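Local coordinates for protein lactaldehyde dehydrogenase (Methanocaldococcus jannaschii, PDB 3PQA) that oxidises lactaldehyde to lactate with NAD, preferred over NADP, in the biosynthesis of coenzyme F420, and works as a homotetramer of the aldehyde dehydrogenase family, at residues V160-P165 against V193-T198; E38-A43 against V209-V214; F142-S147 against P170-E175; V131-A136 against K213-S218; L31-A36 against V204-V209. All blocks are in the same frame, centred on the assembly; numbering follows the deposited sequence.

Contact 1. Residues V160-P165 against V193-T198; sequences VIVHHP and VYNLLT. With SO4 (sulfate ion), chain G.
Strands 160-165 and 194-196 run parallel, their axes 4.8 Å apart and 12° off alignment, in a ladder marked by L197 N bonding H163 O at 2.8 Å and 177°. I161 O takes two donors from N195, the backbone N and the side-chain ND2, which arrive from opposite faces of the carbonyl plane; ND2 also bonds G192 O. On the face bearing I161, H163 and Y194, the phenol of Y194 leans across so that its OH meets H163 ND1 at 2.7 Å, at the edge of the imidazole. L196 CD1 covers one face of that ring, 3.8 Å from its centroid, a CH-pi contact, and H163 NE2 bonds T138 OG1. H164, with CG anti to the backbone N (chi1 175°), carries ND1 to L197 O at 2.9 Å; H164 NE2 donates to O3 of a sulfate ion, probably from the crystallisation liquor, at 2.7 Å. Helix 171-186 links the strands as a beta-alpha-beta crossover. Y194 packs on that helix and on I151 of helix 145-156, while V162 and L197 face helices 33-44 and 201-210 on the other side, and strand 122-138 continues the sheet beyond 160-165.

Contact 2. Residues E38-A43 against V209-V214; sequences EAIDTA and VVNEKV
I40 holds CG2 anti to its backbone N and CG1 anti to the carbonyl carbon (chi1 -71°), and N211 places CG anti to its own N (chi1 -163°), torsions that put I40 CG2 and CD1 over the N211 amide. The two side chains come from opposite directions. Both branches of I40 lie over one face of the amide: CG2 comes to 3.6 Å from N211 OD1, and CD1 lies 3.7 Å from N211 ND2. The same isoleucine reaches the following turn, where CG2 touches K213 CB at 3.8 Å and CD1 meets V214 CG2 at 4.0 Å. N211 is the first residue beyond helix 201-210 and begins a type I turn ending at V214. Its OD1 accepts from K213 N at 2.9 Å in the plane of the amide carbonyl, an Asx turn that fixes the orientation of the group against I40. The ND2 end bonds E207 OE2 and also donates to a water, which in turn donates to D41 OD1, 2.7 Å from the water oxygen. The K213 chain crosses D41, its CE 3.0 Å from D41 OD1. NZ stays 4.1 Å from D41 OD1, beyond salt-bridge range, and forms its salt bridge with E44. The contact combines an apolar centre on I40 with a polar margin, where the D41 carboxylate probably adds a modest attraction for the K213 ammonium group.

Contact 3. Residues F142-S147 against P170-E175; sequences FPLNLS and PLVCIE
The N-terminal ends of two neighbouring helices, 145-156 and 171-186, meet here, both in the dinucleotide-binding half of the aldehyde dehydrogenase fold. P143, in the turn leading into the first helix, presents its ring to V172 at about a right angle: CG lies 3.6 Å from V172 CG1, and CB of the same ring is 3.8 Å from that methyl. V172 has chi1 at 82°, which sets CG1 between the backbone N and the carbonyl carbon and aims it at the proline. CG1 also touches L144 CB at 4.0 Å, and CG2, anti to N, adds to the L144 contact. Strand 160-165 connects the helices in sequence, so the packing brings together a helix on the way into the strand and one on the way out, on one side of the sheet, whose strands here are parallel. The next residue, C173, puts SG 3.5 Å from P143 O and 3.6 Å from S147 OG, two van der Waals approaches. The carbonyl it touches is already engaged, since S147 OG donates to P143 O at 2.6 Å in the plane of the carbonyl, tying the first turn of the helix to the proline before it; S147 OG also has a weak bond with T138. E94 of helix 88-111 receives the backbone N-H groups of L144 and N145 on its OE2, and D83 of helix 73-84 accepts from L171 N.

Contact 4. Residues V131-A136 against K213-S218; sequences VGIVGA and KVNMIS
The flat amide of N215 lies across I133 at about a right angle and offers its oxygen to the backbone: I133 N donates to N215 OD1 at 2.9 Å, in the plane of the amide carbonyl and on a lone pair, with an N-H...O angle of 168°. V131 O stands over one face of the amide, 3.2 Å from N215 CG. G132, whose phi is positive (131°), lays its CA 3.3 Å from N215 OD1. OD1 has a second donor in K47 NZ. I133 O in turn accepts from N215 N and, more distantly, from M216 N, after which the ladder becomes regular: G135 N meets M216 O at 2.8 Å and S218 N meets G135 O at 2.9 Å. Apolar cover comes from V131 CG2, 3.9 Å from M216 CB, and from I133 CG2, 4.3 Å from V214 CG2. The parallel strands 133-136 and 216-218 lie centrally in the mixed sheet of this half, with 160-165 bonded to the far edge of 122-138 and 237-241 beside 216-220. K150 of helix 145-156 binds S218 OG, and helix 33-44 packs against I133.

Contact 5. Residues L31-A36 against V204-V209; sequences LSREEA and VGDEIV
R33 runs from helix 33-44 to two acids of helix 201-210, and its chain can be followed outward. CB leads to CG, anti to the backbone N, which lies 3.4 Å from E207 OE1; CD keeps the same distance from that oxygen. A bend at chi3 (-56°) then turns the guanidinium so that its NH1 and NH2 edge faces the acids. NH1 donates to E207 OE1 at 2.9 Å, within the guanidinium plane, and to D206 OD2 at 3.0 Å. NH2 reaches the same D206 OD2 at 3.1 Å, so R33 grips D206 end-on with two nitrogens on a single oxygen. Both carboxylates stand almost upright to the guanidinium, at just over 80°, and both are met on their anti sides. NH1, shared between two acids, ties them into one network. The other oxygens are also engaged: D206 OD1 pairs with K232, and E207 OE2 accepts from N211, so the extra positive charge of K232 should help to balance the two acids. Apart from the charges, A36 CB rests 3.9 Å from E207 CG, and V204 CG2 lies 3.4 Å from L31 O. S32 caps the helix, its OG accepting from E35 N while S32 N donates to E35 OE1, a capping box that sets the first turn carrying R33. The two helices pack side by side on one side of the sheet, V204 and I208 resting on H164 of strand 160-165, with L31 joined by a backbone bond to T198, just past strand 194-196.

Contact 4 is central in the sheet and contact 1 adds its edge strand; each is a parallel pair built mainly from backbone bonds, with side-chain amides or imidazoles adding to them, and V160 and V162 bond to V134 and A136 to make one continuous layer. Contacts 2 and 5 both join helix 33-44 to helix 201-210 but differ along its length: contact 5 is mostly buried and carries a salt-bridge network, whereas contact 2, partly buried, relies on apolar touches and a water. Contact 2 shares K213 and V214 with contact 4, so helix layer and sheet meet there. Contact 3, fully buried, is purely van der Waals across the segments; it touches contact 1 but lies about 14 Å, nearest atoms, from contact 2.

Contact 1. Residues V160-P165 against V193-T198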
# COMPACT_ATOMS: atom_id res chain seq x y z
N VAL B 160 25.53 0.98 -7.97
CA VAL B 160 26.80 1.67 -8.01
C VAL B 160 26.51 3.14 -8.35
O VAL B 160 25.58 3.43 -9.09
CB VAL B 160 27.71 1.03 -9.07
CG1 VAL B 160 28.95 1.87 -9.33
CG2 VAL B 160 28.11 -0.38 -8.61
N ILE B 161 27.32 4.05 -7.81
CA ILE B 161 27.11 5.48 -8.01
C ILE B 161 28.33 6.20 -8.64
O ILE B 161 29.46 6.01 -8.19
CB ILE B 161 26.80 6.17 -6.69
CG1 ILE B 161 25.60 5.50 -6.01
CG2 ILE B 161 26.55 7.67 -6.90
CD1 ILE B 161 25.54 5.78 -4.50
N VAL B 162 28.07 7.01 -9.67
CA VAL B 162 29.04 8.02 -10.12
C VAL B 162 28.39 9.38 -9.91
O VAL B 162 27.25 9.63 -10.34
CB VAL B 162 29.52 7.82 -11.57
CG1 VAL B 162 30.35 6.52 -11.67
CG2 VAL B 162 28.36 7.78 -12.56
N HIS B 163 29.09 10.25 -9.19
CA HIS B 163 28.46 11.43 -8.63
C HIS B 163 29.28 12.66 -8.97
O HIS B 163 30.43 12.77 -8.53
CB HIS B 163 28.36 11.25 -7.11
CG HIS B 163 27.92 12.48 -6.37
ND1 HIS B 163 28.16 12.65 -5.02
CD2 HIS B 163 27.27 13.59 -6.77
CE1 HIS B 163 27.67 13.81 -4.63
NE2 HIS B 163 27.11 14.40 -5.67
N HIS B 164 28.70 13.56 -9.76
CA HIS B 164 29.30 14.87 -10.01
C HIS B 164 28.64 15.97 -9.18
O HIS B 164 27.47 16.28 -9.38
CB HIS B 164 29.25 15.25 -11.49
CG HIS B 164 29.74 16.64 -11.74
ND1 HIS B 164 31.08 16.95 -11.78
CD2 HIS B 164 29.08 17.81 -11.90
CE1 HIS B 164 31.23 18.25 -11.98
NE2 HIS B 164 30.03 18.79 -12.06
N PRO B 165 29.39 16.58 -8.25
CA PRO B 165 28.88 17.69 -7.45
C PRO B 165 29.12 19.01 -8.18
O PRO B 165 30.08 19.12 -8.96
CB PRO B 165 29.73 17.61 -6.19
CG PRO B 165 31.06 17.13 -6.70
CD PRO B 165 30.80 16.27 -7.91
N VAL B 193 32.37 1.21 -5.47
CA VAL B 193 30.90 1.28 -5.56
C VAL B 193 30.35 2.72 -5.53
O VAL B 193 29.24 2.96 -6.01
CB VAL B 193 30.19 0.41 -4.48
CG1 VAL B 193 30.68 -1.04 -4.51
CG2 VAL B 193 30.33 1.02 -3.10
N TYR B 194 31.13 3.65 -4.97
CA TYR B 194 30.78 5.07 -4.96
C TYR B 194 31.96 5.90 -5.45
O TYR B 194 33.08 5.76 -4.93
CB TYR B 194 30.32 5.53 -3.57
CG TYR B 194 30.19 7.04 -3.53
CD1 TYR B 194 29.03 7.67 -3.98
CD2 TYR B 194 31.26 7.85 -3.11
CE1 TYR B 194 28.92 9.06 -3.98
CE2 TYR B 194 31.17 9.23 -3.11
CZ TYR B 194 30.01 9.84 -3.55
OH TYR B 194 29.91 11.21 -3.56
N ASN B 195 31.70 6.78 -6.41
CA ASN B 195 32.75 7.54 -7.06
C ASN B 195 32.40 9.02 -7.20
O ASN B 195 31.51 9.38 -7.97
CB ASN B 195 33.05 6.96 -8.45
CG ASN B 195 33.27 5.45 -8.44
OD1 ASN B 195 34.41 4.99 -8.32
ND2 ASN B 195 32.19 4.66 -8.56
N LEU B 196 33.10 9.88 -6.46
CA LEU B 196 32.92 11.32 -6.60
C LEU B 196 33.83 11.82 -7.72
O LEU B 196 35.05 11.62 -7.69
CB LEU B 196 33.22 12.04 -5.29
CG LEU B 196 32.87 13.53 -5.23
CD1 LEU B 196 31.35 13.82 -5.09
CD2 LEU B 196 33.64 14.20 -4.10
N LEU B 197 33.21 12.44 -8.72
CA LEU B 197 33.91 12.91 -9.92
C LEU B 197 33.79 14.44 -10.03
O LEU B 197 32.75 14.98 -10.45
CB LEU B 197 33.35 12.23 -11.17
CG LEU B 197 33.24 10.70 -11.20
CD1 LEU B 197 32.79 10.24 -12.58
CD2 LEU B 197 34.57 10.04 -10.80
N THR B 198 34.86 15.13 -9.63
CA THR B 198 34.88 16.59 -9.65
C THR B 198 35.41 17.12 -10.97
O THR B 198 36.19 16.44 -11.65
CB THR B 198 35.67 17.20 -8.45
OG1 THR B 198 37.00 16.67 -8.40
CG2 THR B 198 34.94 16.92 -7.13
S SO4 G . 29.76 22.73 -12.65
O1 SO4 G . 29.42 23.80 -11.73
O2 SO4 G . 31.01 23.03 -13.35
O3 SO4 G . 29.94 21.50 -11.88
O4 SO4 G . 28.70 22.55 -13.62

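Contact 2. Residues E38-A43 against V209-V214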
# COMPACT_ATOMS: atom_id res chain seq x y z
N GLU B 38 36.96 6.37 -17.51
CA GLU B 38 37.63 5.33 -16.71
C GLU B 38 36.93 5.07 -15.38
O GLU B 38 36.79 3.93 -14.96
CB GLU B 38 39.09 5.71 -16.44
CG GLU B 38 39.98 5.68 -17.65
CD GLU B 38 41.39 6.17 -17.32
OE1 GLU B 38 42.05 6.71 -18.23
OE2 GLU B 38 41.81 6.01 -16.15
N ALA B 39 36.50 6.14 -14.71
CA ALA B 39 35.75 6.01 -13.47
C ALA B 39 34.45 5.23 -13.68
O ALA B 39 34.05 4.45 -12.82
CB ALA B 39 35.46 7.36 -12.87
N ILE B 40 33.80 5.44 -14.83
CA ILE B 40 32.53 4.76 -15.13
C ILE B 40 32.80 3.28 -15.46
O ILE B 40 32.07 2.40 -15.00
CB ILE B 40 31.75 5.48 -16.25
CG1 ILE B 40 31.18 6.80 -15.72
CG2 ILE B 40 30.63 4.59 -16.83
CD1 ILE B 40 30.71 7.75 -16.81
N ASP B 41 33.85 3.02 -16.24
CA ASP B 41 34.27 1.65 -16.57
C ASP B 41 34.57 0.86 -15.32
O ASP B 41 34.18 -0.30 -15.20
CB ASP B 41 35.53 1.65 -17.44
CG ASP B 41 35.27 2.11 -18.84
OD1 ASP B 41 34.10 2.06 -19.28
OD2 ASP B 41 36.24 2.53 -19.52
N THR B 42 35.29 1.50 -14.40
CA THR B 42 35.62 0.87 -13.11
C THR B 42 34.39 0.64 -12.22
O THR B 42 34.24 -0.46 -11.67
CB THR B 42 36.76 1.64 -12.39
OG1 THR B 42 37.91 1.66 -13.24
CG2 THR B 42 37.15 0.95 -11.11
N ALA B 43 33.50 1.63 -12.12
CA ALA B 43 32.22 1.48 -11.42
C ALA B 43 31.42 0.28 -11.94
O ALA B 43 30.83 -0.47 -11.14
CB ALA B 43 31.40 2.78 -11.56
N VAL B 209 26.02 11.81 -18.25
CA VAL B 209 24.74 11.84 -18.97
C VAL B 209 24.76 11.02 -20.24
O VAL B 209 23.83 10.25 -20.51
CB VAL B 209 24.31 13.30 -19.28
CG1 VAL B 209 23.10 13.35 -20.19
CG2 VAL B 209 24.03 14.06 -18.00
N VAL B 210 25.84 11.15 -21.03
CA VAL B 210 25.93 10.51 -22.34
C VAL B 210 26.45 9.07 -22.33
O VAL B 210 26.14 8.29 -23.24
CB VAL B 210 26.75 11.36 -23.38
CG1 VAL B 210 26.14 12.75 -23.53
CG2 VAL B 210 28.24 11.43 -23.01
N ASN B 211 27.25 8.71 -21.32
CA ASN B 211 27.88 7.38 -21.28
C ASN B 211 26.87 6.24 -21.26
O ASN B 211 26.01 6.19 -20.38
CB ASN B 211 28.81 7.26 -20.07
CG ASN B 211 29.77 6.11 -20.19
OD1 ASN B 211 29.37 4.94 -20.21
ND2 ASN B 211 31.06 6.43 -20.26
N GLU B 212 27.00 5.31 -22.20
CA GLU B 212 26.00 4.24 -22.36
C GLU B 212 26.02 3.19 -21.25
O GLU B 212 25.10 2.37 -21.16
CB GLU B 212 26.13 3.59 -23.75
CG GLU B 212 25.96 4.60 -24.90
CD GLU B 212 25.26 4.04 -26.14
OE1 GLU B 212 25.14 4.80 -27.13
OE2 GLU B 212 24.84 2.85 -26.14
N LYS B 213 27.06 3.21 -20.42
CA LYS B 213 27.15 2.31 -19.26
C LYS B 213 26.34 2.81 -18.06
O LYS B 213 25.98 2.04 -17.17
CB LYS B 213 28.61 2.08 -18.85
CG LYS B 213 29.42 1.27 -19.86
CD LYS B 213 30.88 1.19 -19.46
CE LYS B 213 31.75 0.65 -20.60
NZ LYS B 213 31.53 -0.78 -20.84
N VAL B 214 26.05 4.11 -18.04
CA VAL B 214 25.25 4.67 -16.95
C VAL B 214 23.79 4.29 -17.21
O VAL B 214 23.31 4.42 -18.33
CB VAL B 214 25.45 6.21 -16.87
CG1 VAL B 214 24.48 6.85 -15.86
CG2 VAL B 214 26.92 6.52 -16.48
O HOH W 1 33.06 4.45 -19.98

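Contact 3. Residues F142-S147 against P170-E175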
# COMPACT_ATOMS: atom_id res chain seq x y z
N PHE B 142 22.03 23.14 -1.90
CA PHE B 142 21.93 22.25 -0.75
C PHE B 142 22.79 21.03 -1.10
O PHE B 142 22.27 19.91 -1.24
CB PHE B 142 20.46 21.89 -0.43
CG PHE B 142 19.64 23.08 0.01
CD1 PHE B 142 19.32 23.27 1.36
CD2 PHE B 142 19.22 24.05 -0.92
CE1 PHE B 142 18.57 24.40 1.77
CE2 PHE B 142 18.50 25.18 -0.53
CZ PHE B 142 18.17 25.36 0.82
N PRO B 143 24.11 21.25 -1.25
CA PRO B 143 24.99 20.20 -1.77
C PRO B 143 25.10 18.98 -0.86
O PRO B 143 25.42 17.88 -1.34
CB PRO B 143 26.34 20.92 -1.91
CG PRO B 143 26.30 21.98 -0.85
CD PRO B 143 24.87 22.44 -0.82
N LEU B 144 24.86 19.14 0.43
CA LEU B 144 24.96 18.00 1.33
C LEU B 144 23.65 17.21 1.32
O LEU B 144 23.63 16.03 1.00
CB LEU B 144 25.37 18.41 2.74
CG LEU B 144 25.46 17.30 3.80
CD1 LEU B 144 26.45 16.22 3.40
CD2 LEU B 144 25.81 17.88 5.17
N ASN B 145 22.54 17.87 1.67
CA ASN B 145 21.27 17.13 1.71
C ASN B 145 20.76 16.68 0.33
O ASN B 145 20.18 15.60 0.22
CB ASN B 145 20.17 17.86 2.51
CG ASN B 145 19.01 16.94 2.90
OD1 ASN B 145 19.21 15.77 3.27
ND2 ASN B 145 17.79 17.45 2.83
N LEU B 146 20.97 17.48 -0.71
CA LEU B 146 20.51 17.06 -2.03
C LEU B 146 21.39 15.94 -2.61
O LEU B 146 20.91 15.15 -3.42
CB LEU B 146 20.34 18.22 -3.00
CG LEU B 146 19.20 19.19 -2.65
CD1 LEU B 146 19.10 20.33 -3.66
CD2 LEU B 146 17.85 18.47 -2.54
N SER B 147 22.66 15.87 -2.20
CA SER B 147 23.49 14.68 -2.44
C SER B 147 22.94 13.47 -1.67
O SER B 147 22.84 12.37 -2.22
CB SER B 147 24.96 14.93 -2.11
OG SER B 147 25.53 15.87 -3.03
N PRO B 170 31.73 22.45 -4.01
CA PRO B 170 32.05 21.02 -3.97
C PRO B 170 32.61 20.49 -2.64
O PRO B 170 32.63 19.28 -2.43
CB PRO B 170 33.12 20.88 -5.06
CG PRO B 170 33.85 22.19 -5.01
CD PRO B 170 32.83 23.24 -4.61
N LEU B 171 33.05 21.38 -1.74
CA LEU B 171 33.85 20.91 -0.60
C LEU B 171 33.10 20.01 0.38
O LEU B 171 33.66 19.03 0.91
CB LEU B 171 34.56 22.07 0.12
CG LEU B 171 35.50 22.92 -0.74
CD1 LEU B 171 36.20 23.96 0.12
CD2 LEU B 171 36.53 22.07 -1.51
N VAL B 172 31.83 20.30 0.61
CA VAL B 172 31.06 19.46 1.51
C VAL B 172 30.87 18.07 0.89
O VAL B 172 30.80 17.09 1.62
CB VAL B 172 29.73 20.09 1.96
CG1 VAL B 172 28.63 19.88 0.91
CG2 VAL B 172 29.31 19.52 3.31
N CYS B 173 30.81 18.00 -0.45
CA CYS B 173 30.66 16.73 -1.18
C CYS B 173 31.92 15.89 -1.12
O CYS B 173 31.85 14.66 -1.06
CB CYS B 173 30.26 16.99 -2.63
SG CYS B 173 28.63 17.74 -2.73
N ILE B 174 33.07 16.56 -1.13
CA ILE B 174 34.35 15.89 -0.93
C ILE B 174 34.40 15.30 0.48
O ILE B 174 34.84 14.17 0.67
CB ILE B 174 35.56 16.84 -1.22
CG1 ILE B 174 35.66 17.11 -2.73
CG2 ILE B 174 36.86 16.23 -0.72
CD1 ILE B 174 36.48 18.37 -3.09
N GLU B 175 33.90 16.06 1.45
CA GLU B 175 33.81 15.57 2.83
C GLU B 175 32.86 14.39 2.97
O GLU B 175 33.17 13.43 3.68
CB GLU B 175 33.44 16.68 3.80
CG GLU B 175 34.58 17.71 4.06
CD GLU B 175 35.93 17.05 4.28
OE1 GLU B 175 36.10 16.27 5.25
OE2 GLU B 175 36.84 17.29 3.45

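Contact 4. Residues V131-A136 against K213-S218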
# COMPACT_ATOMS: atom_id res chain seq x y z
N VAL B 131 18.81 -0.42 -10.76
CA VAL B 131 18.92 -0.02 -12.15
C VAL B 131 20.32 -0.26 -12.72
O VAL B 131 20.46 -0.52 -13.92
CB VAL B 131 18.50 1.45 -12.37
CG1 VAL B 131 17.00 1.59 -12.16
CG2 VAL B 131 19.28 2.40 -11.45
N GLY B 132 21.33 -0.20 -11.86
CA GLY B 132 22.71 -0.50 -12.24
C GLY B 132 23.63 0.61 -11.74
O GLY B 132 23.90 0.71 -10.53
N ILE B 133 24.11 1.43 -12.66
CA ILE B 133 24.89 2.61 -12.32
C ILE B 133 23.98 3.83 -12.30
O ILE B 133 23.36 4.16 -13.31
CB ILE B 133 26.06 2.85 -13.32
CG1 ILE B 133 26.99 1.63 -13.36
CG2 ILE B 133 26.84 4.10 -12.92
CD1 ILE B 133 28.16 1.76 -14.36
N VAL B 134 23.89 4.46 -11.13
CA VAL B 134 23.17 5.71 -10.94
C VAL B 134 24.17 6.84 -11.13
O VAL B 134 25.17 6.92 -10.39
CB VAL B 134 22.50 5.78 -9.55
CG1 VAL B 134 22.08 7.21 -9.24
CG2 VAL B 134 21.29 4.84 -9.49
N GLY B 135 23.89 7.70 -12.10
CA GLY B 135 24.65 8.94 -12.30
C GLY B 135 23.94 10.07 -11.58
O GLY B 135 22.89 10.51 -12.02
N ALA B 136 24.51 10.50 -10.45
CA ALA B 136 23.93 11.57 -9.63
C ALA B 136 24.64 12.88 -9.94
O ALA B 136 25.87 12.95 -9.93
CB ALA B 136 24.08 11.22 -8.15
N LYS B 213 27.06 3.21 -20.42
CA LYS B 213 27.15 2.31 -19.26
C LYS B 213 26.34 2.81 -18.06
O LYS B 213 25.98 2.04 -17.17
CB LYS B 213 28.61 2.08 -18.85
CG LYS B 213 29.42 1.27 -19.86
CD LYS B 213 30.88 1.19 -19.46
CE LYS B 213 31.75 0.65 -20.60
NZ LYS B 213 31.53 -0.78 -20.84
N VAL B 214 26.05 4.11 -18.04
CA VAL B 214 25.25 4.67 -16.95
C VAL B 214 23.79 4.29 -17.21
O VAL B 214 23.31 4.42 -18.33
CB VAL B 214 25.45 6.21 -16.87
CG1 VAL B 214 24.48 6.85 -15.86
CG2 VAL B 214 26.92 6.52 -16.48
N ASN B 215 23.10 3.79 -16.18
CA ASN B 215 21.74 3.26 -16.36
C ASN B 215 20.63 4.25 -16.05
O ASN B 215 19.49 4.11 -16.52
CB ASN B 215 21.57 1.99 -15.51
CG ASN B 215 22.50 0.87 -15.97
OD1 ASN B 215 23.48 0.54 -15.30
ND2 ASN B 215 22.21 0.31 -17.14
N MET B 216 20.96 5.25 -15.24
CA MET B 216 19.99 6.22 -14.77
C MET B 216 20.68 7.53 -14.46
O MET B 216 21.80 7.54 -13.94
CB MET B 216 19.25 5.70 -13.53
CG MET B 216 18.44 6.76 -12.80
SD MET B 216 17.21 6.07 -11.72
CE MET B 216 16.47 7.61 -11.12
N ILE B 217 20.02 8.64 -14.80
CA ILE B 217 20.49 9.97 -14.46
C ILE B 217 19.51 10.58 -13.48
O ILE B 217 18.29 10.55 -13.70
CB ILE B 217 20.63 10.90 -15.70
CG1 ILE B 217 21.60 10.31 -16.73
CG2 ILE B 217 21.03 12.34 -15.30
CD1 ILE B 217 22.97 10.02 -16.17
N SER B 218 20.05 11.09 -12.37
CA SER B 218 19.28 11.86 -11.42
C SER B 218 19.99 13.19 -11.26
O SER B 218 21.10 13.24 -10.69
CB SER B 218 19.21 11.14 -10.08
OG SER B 218 18.39 11.87 -9.18

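Contact 5. Residues L31-A36 against V204-V209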
# COMPACT_ATOMS: atom_id res chain seq x y z
N LEU B 31 38.61 16.32 -13.43
CA LEU B 31 38.77 15.14 -14.26
C LEU B 31 38.54 15.46 -15.73
O LEU B 31 37.66 16.25 -16.08
CB LEU B 31 37.80 14.05 -13.80
CG LEU B 31 38.19 13.20 -12.59
CD1 LEU B 31 38.45 14.03 -11.34
CD2 LEU B 31 37.07 12.20 -12.33
N SER B 32 39.35 14.86 -16.59
CA SER B 32 39.12 14.91 -18.02
C SER B 32 37.97 13.97 -18.39
O SER B 32 37.59 13.11 -17.58
CB SER B 32 40.37 14.46 -18.76
OG SER B 32 40.62 13.09 -18.48
N ARG B 33 37.43 14.13 -19.60
CA ARG B 33 36.40 13.22 -20.10
C ARG B 33 36.91 11.78 -20.06
O ARG B 33 36.16 10.86 -19.73
CB ARG B 33 35.96 13.59 -21.52
CG ARG B 33 34.85 12.66 -22.07
CD ARG B 33 34.26 13.12 -23.40
NE ARG B 33 33.73 14.49 -23.35
CZ ARG B 33 32.49 14.82 -23.00
NH1 ARG B 33 31.59 13.90 -22.65
NH2 ARG B 33 32.15 16.10 -23.01
N GLU B 34 38.19 11.59 -20.38
CA GLU B 34 38.78 10.26 -20.40
C GLU B 34 38.91 9.68 -18.99
O GLU B 34 38.75 8.48 -18.80
CB GLU B 34 40.14 10.27 -21.12
CG GLU B 34 40.60 8.89 -21.58
CD GLU B 34 39.53 8.17 -22.39
OE1 GLU B 34 38.96 8.78 -23.31
OE2 GLU B 34 39.25 6.98 -22.09
N GLU B 35 39.16 10.54 -18.00
CA GLU B 35 39.22 10.09 -16.61
C GLU B 35 37.81 9.76 -16.11
O GLU B 35 37.64 8.78 -15.36
CB GLU B 35 39.90 11.12 -15.72
CG GLU B 35 41.42 11.19 -15.94
CD GLU B 35 42.09 12.33 -15.21
OE1 GLU B 35 41.51 13.43 -15.12
OE2 GLU B 35 43.23 12.12 -14.73
N ALA B 36 36.83 10.55 -16.54
CA ALA B 36 35.41 10.27 -16.27
C ALA B 36 35.00 8.91 -16.86
O ALA B 36 34.38 8.10 -16.17
CB ALA B 36 34.51 11.40 -16.79
N VAL B 204 32.59 16.48 -17.15
CA VAL B 204 32.36 15.35 -16.25
C VAL B 204 30.85 15.04 -16.15
O VAL B 204 30.43 13.89 -16.32
CB VAL B 204 32.95 15.62 -14.84
CG1 VAL B 204 32.66 14.47 -13.90
CG2 VAL B 204 34.45 15.87 -14.92
N GLY B 205 30.05 16.08 -15.90
CA GLY B 205 28.59 15.94 -15.89
C GLY B 205 28.08 15.43 -17.23
O GLY B 205 27.30 14.48 -17.29
N ASP B 206 28.56 16.04 -18.32
CA ASP B 206 28.18 15.61 -19.67
C ASP B 206 28.50 14.14 -19.95
O ASP B 206 27.69 13.42 -20.55
CB ASP B 206 28.85 16.50 -20.71
CG ASP B 206 28.39 16.20 -22.12
OD1 ASP B 206 27.24 16.58 -22.46
OD2 ASP B 206 29.15 15.56 -22.88
N GLU B 207 29.69 13.69 -19.53
CA GLU B 207 30.08 12.30 -19.75
C GLU B 207 29.17 11.32 -18.98
O GLU B 207 28.83 10.28 -19.51
CB GLU B 207 31.57 12.05 -19.41
CG GLU B 207 32.05 10.63 -19.74
CD GLU B 207 31.80 10.23 -21.20
OE1 GLU B 207 31.88 11.10 -22.09
OE2 GLU B 207 31.54 9.04 -21.46
N ILE B 208 28.76 11.69 -17.77
CA ILE B 208 27.86 10.85 -16.98
C ILE B 208 26.50 10.70 -17.69
O ILE B 208 25.93 9.61 -17.74
CB ILE B 208 27.66 11.40 -15.55
CG1 ILE B 208 28.97 11.27 -14.76
CG2 ILE B 208 26.50 10.69 -14.84
CD1 ILE B 208 28.91 11.87 -13.35
N VAL B 209 26.02 11.81 -18.25
CA VAL B 209 24.74 11.84 -18.97
C VAL B 209 24.76 11.02 -20.24
O VAL B 209 23.83 10.25 -20.51
CB VAL B 209 24.31 13.30 -19.28
CG1 VAL B 209 23.10 13.35 -20.19
CG2 VAL B 209 24.03 14.06 -18.00